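Local coordinates for maleylacetoacetate isomerase (PDB 4IGJ), which probably catalyses the glutathione-dependent isomerisation of maleylacetoacetate to fumarylacetoacetate, as a zeta-class member of the glutathione transferase superfamily, at residues Q92-L97 with D187-P192; S129-M134 with V191-N196; P133-L138 with F157-G162. All blocks are in the same frame, centred on the assembly; numbering follows the deposited sequence.

Contact 1: Q92-L97 with D187-P192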
loop_
_atom_site.group_PDB
_atom_site.type_symbol
_atom_site.label_atom_id
_atom_site.label_comp_id
_atom_site.label_asym_id
_atom_site.label_seq_id
_atom_site.Cartn_x
_atom_site.Cartn_y
_atom_site.Cartn_z
ATOM N N GLN A 92 -2.538 9.597 2.471
ATOM C CA GLN A 92 -2.153 8.300 1.882
ATOM C C GLN A 92 -2.404 8.289 0.388
ATOM O O GLN A 92 -3.542 8.403 -0.058
ATOM C CB GLN A 92 -2.830 7.103 2.560
ATOM C CG GLN A 92 -2.257 6.756 3.925
ATOM C CD GLN A 92 -0.875 6.097 3.851
ATOM O OE1 GLN A 92 -0.468 5.573 2.813
ATOM N NE2 GLN A 92 -0.156 6.122 4.963
ATOM N N SER A 93 -1.337 8.156 -0.388
ATOM C CA SER A 93 -1.449 8.257 -1.844
ATOM C C SER A 93 -2.548 7.388 -2.461
ATOM O O SER A 93 -3.291 7.853 -3.323
ATOM C CB SER A 93 -0.101 8.002 -2.541
ATOM O OG SER A 93 0.332 6.649 -2.382
ATOM N N MET A 94 -2.684 6.142 -2.018
ATOM C CA MET A 94 -3.669 5.266 -2.641
ATOM C C MET A 94 -5.079 5.690 -2.290
ATOM O O MET A 94 -5.965 5.651 -3.141
ATOM C CB MET A 94 -3.445 3.801 -2.272
ATOM C CG MET A 94 -4.229 2.833 -3.167
ATOM S SD MET A 94 -3.484 2.726 -4.803
ATOM C CE MET A 94 -4.601 1.598 -5.644
ATOM N N ALA A 95 -5.291 6.129 -1.050
ATOM C CA ALA A 95 -6.613 6.606 -0.643
ATOM C C ALA A 95 -6.985 7.878 -1.399
ATOM O O ALA A 95 -8.133 8.037 -1.827
ATOM C CB ALA A 95 -6.662 6.857 0.863
ATOM N N ILE A 96 -6.018 8.772 -1.586
ATOM C CA ILE A 96 -6.237 10.007 -2.335
ATOM C C ILE A 96 -6.576 9.690 -3.786
ATOM O O ILE A 96 -7.542 10.226 -4.342
ATOM C CB ILE A 96 -4.996 10.923 -2.288
ATOM C CG1 ILE A 96 -4.731 11.395 -0.858
ATOM C CG2 ILE A 96 -5.180 12.119 -3.241
ATOM C CD1 ILE A 96 -3.346 12.018 -0.682
ATOM N N LEU A 97 -5.799 8.808 -4.413
ATOM C CA LEU A 97 -6.059 8.445 -5.804
ATOM C C LEU A 97 -7.400 7.741 -5.995
ATOM O O LEU A 97 -8.092 7.998 -6.986
ATOM C CB LEU A 97 -4.910 7.605 -6.368
ATOM C CG LEU A 97 -3.618 8.408 -6.581
ATOM C CD1 LEU A 97 -2.407 7.489 -6.686
ATOM C CD2 LEU A 97 -3.723 9.294 -7.827
ATOM N N ASP A 187 0.587 3.110 -13.548
ATOM C CA ASP A 187 1.653 3.955 -14.067
ATOM C C ASP A 187 1.991 5.085 -13.106
ATOM O O ASP A 187 3.130 5.547 -13.063
ATOM C CB ASP A 187 1.260 4.515 -15.428
ATOM C CG ASP A 187 0.857 3.423 -16.391
ATOM O OD1 ASP A 187 1.723 2.588 -16.721
ATOM O OD2 ASP A 187 -0.325 3.396 -16.793
ATOM N N CYS A 188 1.000 5.534 -12.342
ATOM C CA CYS A 188 1.210 6.591 -11.355
ATOM C C CYS A 188 2.184 6.158 -10.262
ATOM O O CYS A 188 2.874 6.999 -9.669
ATOM C CB CYS A 188 -0.121 7.034 -10.741
ATOM S SG CYS A 188 -1.278 7.798 -11.933
ATOM N N TYR A 189 2.241 4.851 -10.007
ATOM C CA TYR A 189 3.176 4.269 -9.036
ATOM C C TYR A 189 4.507 3.858 -9.679
ATOM O O TYR A 189 5.573 4.046 -9.086
ATOM C CB TYR A 189 2.520 3.078 -8.302
ATOM C CG TYR A 189 1.576 3.544 -7.221
ATOM C CD1 TYR A 189 1.988 3.602 -5.899
ATOM C CD2 TYR A 189 0.289 3.976 -7.533
ATOM C CE1 TYR A 189 1.137 4.070 -4.899
ATOM C CE2 TYR A 189 -0.559 4.453 -6.541
ATOM C CZ TYR A 189 -0.131 4.498 -5.239
ATOM O OH TYR A 189 -0.958 4.980 -4.259
ATOM N N LEU A 190 4.448 3.304 -10.885
ATOM C CA LEU A 190 5.658 2.857 -11.581
ATOM C C LEU A 190 6.648 3.988 -11.863
ATOM O O LEU A 190 7.846 3.867 -11.583
ATOM C CB LEU A 190 5.285 2.180 -12.897
ATOM C CG LEU A 190 6.492 1.787 -13.743
ATOM C CD1 LEU A 190 7.288 0.717 -13.037
ATOM C CD2 LEU A 190 6.013 1.297 -15.092
ATOM N N VAL A 191 6.148 5.088 -12.414
ATOM C CA VAL A 191 7.028 6.139 -12.908
ATOM C C VAL A 191 7.894 6.769 -11.805
ATOM O O VAL A 191 9.108 6.859 -11.958
ATOM C CB VAL A 191 6.243 7.159 -13.759
ATOM C CG1 VAL A 191 7.064 8.423 -13.996
ATOM C CG2 VAL A 191 5.855 6.522 -15.090
ATOM N N PRO A 192 7.299 7.154 -10.672
ATOM C CA PRO A 192 8.160 7.709 -9.622
ATOM C C PRO A 192 9.135 6.678 -9.045
ATOM O O PRO A 192 10.236 7.048 -8.624
ATOM C CB PRO A 192 7.153 8.185 -8.570
ATOM C CG PRO A 192 5.905 8.482 -9.376
ATOM C CD PRO A 192 5.870 7.347 -10.359
#
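The Y189 ring is wedged between M94 and L97, which lie on opposite sides of its plane. M94 CG is anti to the backbone N (chi1 -166°), and a bend at the next bond carries SD obliquely beside the ring, 3.8 Å from Y189 CE2. The sulfur stands 4.6 Å from the ring centroid. At 52° off the normal, this is an oblique Met-aromatic contact. From the other side, L97 CD1 comes within 3.6 Å of the same Y189 CE2. The phenol group, carried to the end of this slot, shares a hydrogen bond with S93, with OG and Y189 OH 2.8 Å apart; either hydroxyl could be the donor. Y189 OH also lies 3.1 Å from M94 N, but the angle is too poor for a bond. R38 NH1 is a second partner of S93 OG, so the buried serine hydroxyl is gripped from two sources. The axes of the short helical segments approach no closer than 12.3 Å, and the tyrosine side chain reaches across the gap. N128 and A124 of helix 114-128 also touch Y189. S93, one residue past the N-cap Q92, is a glutathione-binding residue, although this chain carries no glutathione. Y189 thus joins the helical domain to the first turn of helix 93-103, at the glutathione site of the thioredoxin-like domain in the GST fold.

Contact 2: S129-M134 with V191-N196. With SO4 (sulfate ion), chain C.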
loop_
_atom_site.group_PDB
_atom_site.type_symbol
_atom_site.label_atom_id
_atom_site.label_comp_id
_atom_site.label_asym_id
_atom_site.label_seq_id
_atom_site.Cartn_x
_atom_site.Cartn_y
_atom_site.Cartn_z
ATOM N N SER A 129 3.242 -0.620 -1.121
ATOM C CA SER A 129 3.542 -1.348 0.106
ATOM C C SER A 129 4.745 -2.276 -0.022
ATOM O O SER A 129 5.350 -2.645 0.976
ATOM C CB SER A 129 2.312 -2.133 0.576
ATOM O OG SER A 129 2.007 -3.202 -0.303
ATOM N N GLY A 130 5.094 -2.653 -1.246
ATOM C CA GLY A 130 6.133 -3.651 -1.442
ATOM C C GLY A 130 7.524 -3.169 -1.809
ATOM O O GLY A 130 8.476 -3.957 -1.797
ATOM N N THR A 131 7.650 -1.890 -2.139
ATOM C CA THR A 131 8.913 -1.343 -2.616
ATOM C C THR A 131 9.281 -0.025 -1.924
ATOM O O THR A 131 10.317 0.075 -1.264
ATOM C CB THR A 131 8.867 -1.130 -4.142
ATOM O OG1 THR A 131 8.449 -2.342 -4.781
ATOM C CG2 THR A 131 10.234 -0.730 -4.666
ATOM N N GLN A 132 8.438 0.991 -2.075
ATOM C CA GLN A 132 8.736 2.312 -1.547
ATOM C C GLN A 132 9.006 2.347 -0.037
ATOM O O GLN A 132 9.922 3.044 0.387
ATOM C CB GLN A 132 7.660 3.338 -1.947
ATOM C CG GLN A 132 8.014 4.798 -1.622
ATOM C CD GLN A 132 7.782 5.192 -0.179
ATOM O OE1 GLN A 132 7.004 4.562 0.544
ATOM N NE2 GLN A 132 8.456 6.254 0.250
ATOM N N PRO A 133 8.229 1.600 0.788
ATOM C CA PRO A 133 8.498 1.714 2.231
ATOM C C PRO A 133 9.932 1.322 2.602
ATOM O O PRO A 133 10.469 1.860 3.571
ATOM C CB PRO A 133 7.495 0.726 2.852
ATOM C CG PRO A 133 6.352 0.720 1.868
ATOM C CD PRO A 133 7.033 0.771 0.530
ATOM N N MET A 134 10.546 0.430 1.829
ATOM C CA MET A 134 11.884 -0.036 2.168
ATOM C C MET A 134 12.947 0.981 1.797
ATOM O O MET A 134 14.113 0.809 2.134
ATOM C CB MET A 134 12.161 -1.392 1.514
ATOM C CG MET A 134 11.749 -2.611 2.376
ATOM S SD MET A 134 10.024 -2.574 2.887
ATOM C CE MET A 134 9.261 -2.554 1.285
ATOM N N VAL A 191 6.148 5.088 -12.414
ATOM C CA VAL A 191 7.028 6.139 -12.908
ATOM C C VAL A 191 7.894 6.769 -11.805
ATOM O O VAL A 191 9.108 6.859 -11.958
ATOM C CB VAL A 191 6.243 7.159 -13.759
ATOM C CG1 VAL A 191 7.064 8.423 -13.996
ATOM C CG2 VAL A 191 5.855 6.522 -15.090
ATOM N N PRO A 192 7.299 7.154 -10.672
ATOM C CA PRO A 192 8.160 7.709 -9.622
ATOM C C PRO A 192 9.135 6.678 -9.045
ATOM O O PRO A 192 10.236 7.048 -8.624
ATOM C CB PRO A 192 7.153 8.185 -8.570
ATOM C CG PRO A 192 5.905 8.482 -9.376
ATOM C CD PRO A 192 5.870 7.347 -10.359
ATOM N N GLN A 193 8.753 5.403 -9.043
ATOM C CA GLN A 193 9.624 4.379 -8.484
ATOM C C GLN A 193 10.852 4.166 -9.366
ATOM O O GLN A 193 11.953 3.945 -8.853
ATOM C CB GLN A 193 8.863 3.064 -8.274
ATOM C CG GLN A 193 9.665 2.017 -7.496
ATOM C CD GLN A 193 10.030 2.505 -6.116
ATOM O OE1 GLN A 193 9.179 2.565 -5.229
ATOM N NE2 GLN A 193 11.294 2.884 -5.920
ATOM N N LEU A 194 10.671 4.249 -10.682
ATOM C CA LEU A 194 11.804 4.121 -11.606
ATOM C C LEU A 194 12.755 5.306 -11.467
ATOM O O LEU A 194 13.971 5.133 -11.548
ATOM C CB LEU A 194 11.326 3.989 -13.051
ATOM C CG LEU A 194 10.607 2.695 -13.402
ATOM C CD1 LEU A 194 10.033 2.797 -14.800
ATOM C CD2 LEU A 194 11.552 1.504 -13.289
ATOM N N TYR A 195 12.217 6.497 -11.231
ATOM C CA TYR A 195 13.055 7.659 -10.958
ATOM C C TYR A 195 13.900 7.409 -9.702
ATOM O O TYR A 195 15.092 7.729 -9.671
ATOM C CB TYR A 195 12.171 8.895 -10.799
ATOM C CG TYR A 195 12.839 10.171 -10.301
ATOM C CD1 TYR A 195 13.163 11.199 -11.177
ATOM C CD2 TYR A 195 13.072 10.372 -8.945
ATOM C CE1 TYR A 195 13.742 12.378 -10.701
ATOM C CE2 TYR A 195 13.651 11.532 -8.474
ATOM C CZ TYR A 195 13.978 12.530 -9.352
ATOM O OH TYR A 195 14.547 13.693 -8.862
ATOM N N ASN A 196 13.305 6.826 -8.668
ATOM C CA ASN A 196 14.070 6.539 -7.457
ATOM C C ASN A 196 15.127 5.462 -7.694
ATOM O O ASN A 196 16.230 5.551 -7.151
ATOM C CB ASN A 196 13.135 6.173 -6.297
ATOM C CG ASN A 196 12.478 7.388 -5.668
ATOM O OD1 ASN A 196 12.617 8.507 -6.153
ATOM N ND2 ASN A 196 11.736 7.163 -4.589
HETATM S S SO4 C . 10.803 8.861 -1.533
HETATM O O1 SO4 C . 12.198 8.655 -1.876
HETATM O O2 SO4 C . 10.048 7.657 -1.862
HETATM O O3 SO4 C . 10.313 9.999 -2.292
HETATM O O4 SO4 C . 10.695 9.160 -0.114
#
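T131 meets Q193 methyl to carboxamide: T131 CG2 lies 3.5 Å from Q193 OE1, the two side chains slanting across one another. The threonine hydroxyl turns elsewhere, to the carbonyl of H126. Q193 starts extended (chi1 -171°), then folds at its second torsion (61°), which turns the carboxamide toward the backbone of T131 and Q132. There Q193 OE1 is 3.6 Å from Q132 N, too long for a bond, and packs against Q132 CB. Q193 NE2 is bonded instead to Q135 OE1. A leucine in place of Q193 would probably leave Q135 OE1 without one of its two amide donors and the Q135 carboxamide more able to turn. Q132 leads off the other way, sending NE2 to a sulfate, probably from the crystallisation liquor, with a nearly straight bond to O2 (3.0 Å, 169°). N196 ND2 reaches the same oxygen only weakly, at 3.2 Å, and also bonds Q135 OE1. Q132 is a glutathione-binding residue, and it touches R38, another one. The loop linking helices 114-128 and 137-146 is thus laid against helix 185-199, with S34 and R38 of helix 34-45 beside Q132 and I159 of helix 150-171 touching Q193.

Contact 3: P133-L138 with F157-G162. With SO4 (sulfate ion), chain C.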
loop_
_atom_site.group_PDB
_atom_site.type_symbol
_atom_site.label_atom_id
_atom_site.label_comp_id
_atom_site.label_asym_id
_atom_site.label_seq_id
_atom_site.Cartn_x
_atom_site.Cartn_y
_atom_site.Cartn_z
ATOM N N PRO A 133 8.229 1.600 0.788
ATOM C CA PRO A 133 8.498 1.714 2.231
ATOM C C PRO A 133 9.932 1.322 2.602
ATOM O O PRO A 133 10.469 1.860 3.571
ATOM C CB PRO A 133 7.495 0.726 2.852
ATOM C CG PRO A 133 6.352 0.720 1.868
ATOM C CD PRO A 133 7.033 0.771 0.530
ATOM N N MET A 134 10.546 0.430 1.829
ATOM C CA MET A 134 11.884 -0.036 2.168
ATOM C C MET A 134 12.947 0.981 1.797
ATOM O O MET A 134 14.113 0.809 2.134
ATOM C CB MET A 134 12.161 -1.392 1.514
ATOM C CG MET A 134 11.749 -2.611 2.376
ATOM S SD MET A 134 10.024 -2.574 2.887
ATOM C CE MET A 134 9.261 -2.554 1.285
ATOM N N GLN A 135 12.549 2.042 1.099
ATOM C CA GLN A 135 13.486 3.106 0.777
ATOM C C GLN A 135 12.987 4.482 1.206
ATOM O O GLN A 135 13.442 5.496 0.677
ATOM C CB GLN A 135 13.860 3.075 -0.714
ATOM C CG GLN A 135 12.673 3.061 -1.678
ATOM C CD GLN A 135 12.498 4.368 -2.435
ATOM O OE1 GLN A 135 12.143 4.371 -3.609
ATOM N NE2 GLN A 135 12.740 5.483 -1.763
ATOM N N ASN A 136 12.080 4.543 2.180
ATOM C CA ASN A 136 11.659 5.869 2.630
ATOM C C ASN A 136 12.724 6.551 3.479
ATOM O O ASN A 136 13.646 5.896 3.966
ATOM C CB ASN A 136 10.241 5.897 3.241
ATOM C CG ASN A 136 10.184 5.509 4.720
ATOM O OD1 ASN A 136 11.127 5.693 5.487
ATOM N ND2 ASN A 136 9.030 5.001 5.131
ATOM N N ALA A 137 12.594 7.860 3.651
ATOM C CA ALA A 137 13.663 8.668 4.236
ATOM C C ALA A 137 14.104 8.227 5.630
ATOM O O ALA A 137 15.302 8.127 5.897
ATOM C CB ALA A 137 13.269 10.142 4.240
ATOM N N LEU A 138 13.142 7.987 6.517
ATOM C CA LEU A 138 13.459 7.578 7.884
ATOM C C LEU A 138 14.172 6.223 7.915
ATOM O O LEU A 138 15.133 6.031 8.667
ATOM C CB LEU A 138 12.194 7.550 8.745
ATOM C CG LEU A 138 12.370 7.190 10.222
ATOM C CD1 LEU A 138 13.292 8.184 10.921
ATOM C CD2 LEU A 138 11.025 7.128 10.919
ATOM N N PHE A 157 18.768 -3.096 -3.285
ATOM C CA PHE A 157 18.306 -4.469 -3.147
ATOM C C PHE A 157 16.782 -4.554 -3.196
ATOM O O PHE A 157 16.219 -5.366 -3.930
ATOM C CB PHE A 157 18.817 -5.091 -1.845
ATOM C CG PHE A 157 18.270 -6.467 -1.589
ATOM C CD1 PHE A 157 18.850 -7.581 -2.177
ATOM C CD2 PHE A 157 17.156 -6.645 -0.777
ATOM C CE1 PHE A 157 18.337 -8.847 -1.949
ATOM C CE2 PHE A 157 16.639 -7.914 -0.543
ATOM C CZ PHE A 157 17.231 -9.013 -1.131
ATOM N N PHE A 158 16.124 -3.723 -2.396
ATOM C CA PHE A 158 14.672 -3.805 -2.286
ATOM C C PHE A 158 13.950 -3.219 -3.491
ATOM O O PHE A 158 12.906 -3.724 -3.902
ATOM C CB PHE A 158 14.188 -3.190 -0.971
ATOM C CG PHE A 158 14.370 -4.099 0.209
ATOM C CD1 PHE A 158 13.530 -5.195 0.382
ATOM C CD2 PHE A 158 15.374 -3.877 1.134
ATOM C CE1 PHE A 158 13.699 -6.047 1.453
ATOM C CE2 PHE A 158 15.546 -4.725 2.213
ATOM C CZ PHE A 158 14.706 -5.813 2.369
ATOM N N ILE A 159 14.507 -2.167 -4.079
ATOM C CA ILE A 159 13.935 -1.643 -5.311
ATOM C C ILE A 159 14.041 -2.654 -6.460
ATOM O O ILE A 159 13.070 -2.871 -7.183
ATOM C CB ILE A 159 14.570 -0.292 -5.689
ATOM C CG1 ILE A 159 14.210 0.766 -4.633
ATOM C CG2 ILE A 159 14.136 0.141 -7.084
ATOM C CD1 ILE A 159 14.933 2.097 -4.811
ATOM N N ALA A 160 15.209 -3.284 -6.609
ATOM C CA ALA A 160 15.414 -4.290 -7.650
ATOM C C ALA A 160 14.428 -5.438 -7.468
ATOM O O ALA A 160 13.816 -5.906 -8.433
ATOM C CB ALA A 160 16.853 -4.811 -7.626
ATOM N N ARG A 161 14.290 -5.887 -6.223
ATOM C CA ARG A 161 13.339 -6.939 -5.879
ATOM C C ARG A 161 11.924 -6.567 -6.317
ATOM O O ARG A 161 11.218 -7.372 -6.941
ATOM C CB ARG A 161 13.376 -7.192 -4.372
ATOM C CG ARG A 161 12.339 -8.176 -3.886
ATOM C CD ARG A 161 12.680 -8.688 -2.500
ATOM N NE ARG A 161 11.958 -9.918 -2.208
ATOM C CZ ARG A 161 12.470 -11.130 -2.380
ATOM N NH1 ARG A 161 13.711 -11.270 -2.828
ATOM N NH2 ARG A 161 11.747 -12.202 -2.095
ATOM N N GLY A 162 11.518 -5.343 -5.995
ATOM C CA GLY A 162 10.214 -4.837 -6.388
ATOM C C GLY A 162 10.024 -4.711 -7.893
ATOM O O GLY A 162 8.981 -5.080 -8.422
HETATM S S SO4 C . 10.803 8.861 -1.533
HETATM O O1 SO4 C . 12.198 8.655 -1.876
HETATM O O2 SO4 C . 10.048 7.657 -1.862
HETATM O O3 SO4 C . 10.313 9.999 -2.292
HETATM O O4 SO4 C . 10.695 9.160 -0.114
#
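M134 lies across one face of the F158 ring, and here the contact is at its densest. M134 CG sits 3.8 Å from the ring centroid, only 16° off the normal, a CH-pi contact offset toward the rim. At the root of both side chains, M134 CB and F158 CB are 3.7 Å apart. Bends at its second and third torsions curl the methionine tail back, and the sulfur remains above the same face at a distance, 5.3 Å from the F158 centroid, as a long Met-aromatic contact. The opposite face of F158 is covered by the neighbouring F157, whose CD2 stands 3.7 Å above it, so the ring is limited in its turning by the M134 CG methylene on one face and the F157 edge on the other. In the all-helical domain of the GST fold, this joins helix 150-171 to the turn that precedes helix 137-146, whose N-cap is N136. Beyond M134 the fit is looser: Q135 slants past I159, and Q135 OE1 comes no nearer than 3.8 Å to I159 CD1. Q135 is nearly eclipsed at chi2 (109°), a twist consistent with demands on both ends of its carboxamide. OE1 accepts N-H groups from Q193 and N196 of helix 185-199, while Q135 NE2 donates to sulfate O1 (3.2 Å, 145°). Farther out, R161, a glutathione-binding residue, is exposed and packs on L138 of the second subunit.

All three contacts are buried, but they run outward from the middle of the chain: contact 1 is centred about 4 Å from the chain centre, contact 2 about 8 Å and contact 3 about 14 Å. Contacts 1 and 2 share helix 185-199, one meeting the N-terminal domain and the other a loop of the helical domain; contacts 2 and 3 share that loop and the sulfate. Their chemistry shifts accordingly. Contact 1 has a direct hydroxyl-hydroxyl bond beside the glutathione-binding R38 and N128, flanked by M94 and L97, whereas contacts 2 and 3 have no direct hydrogen bond between their own segments and are tied to each other by side-chain amides.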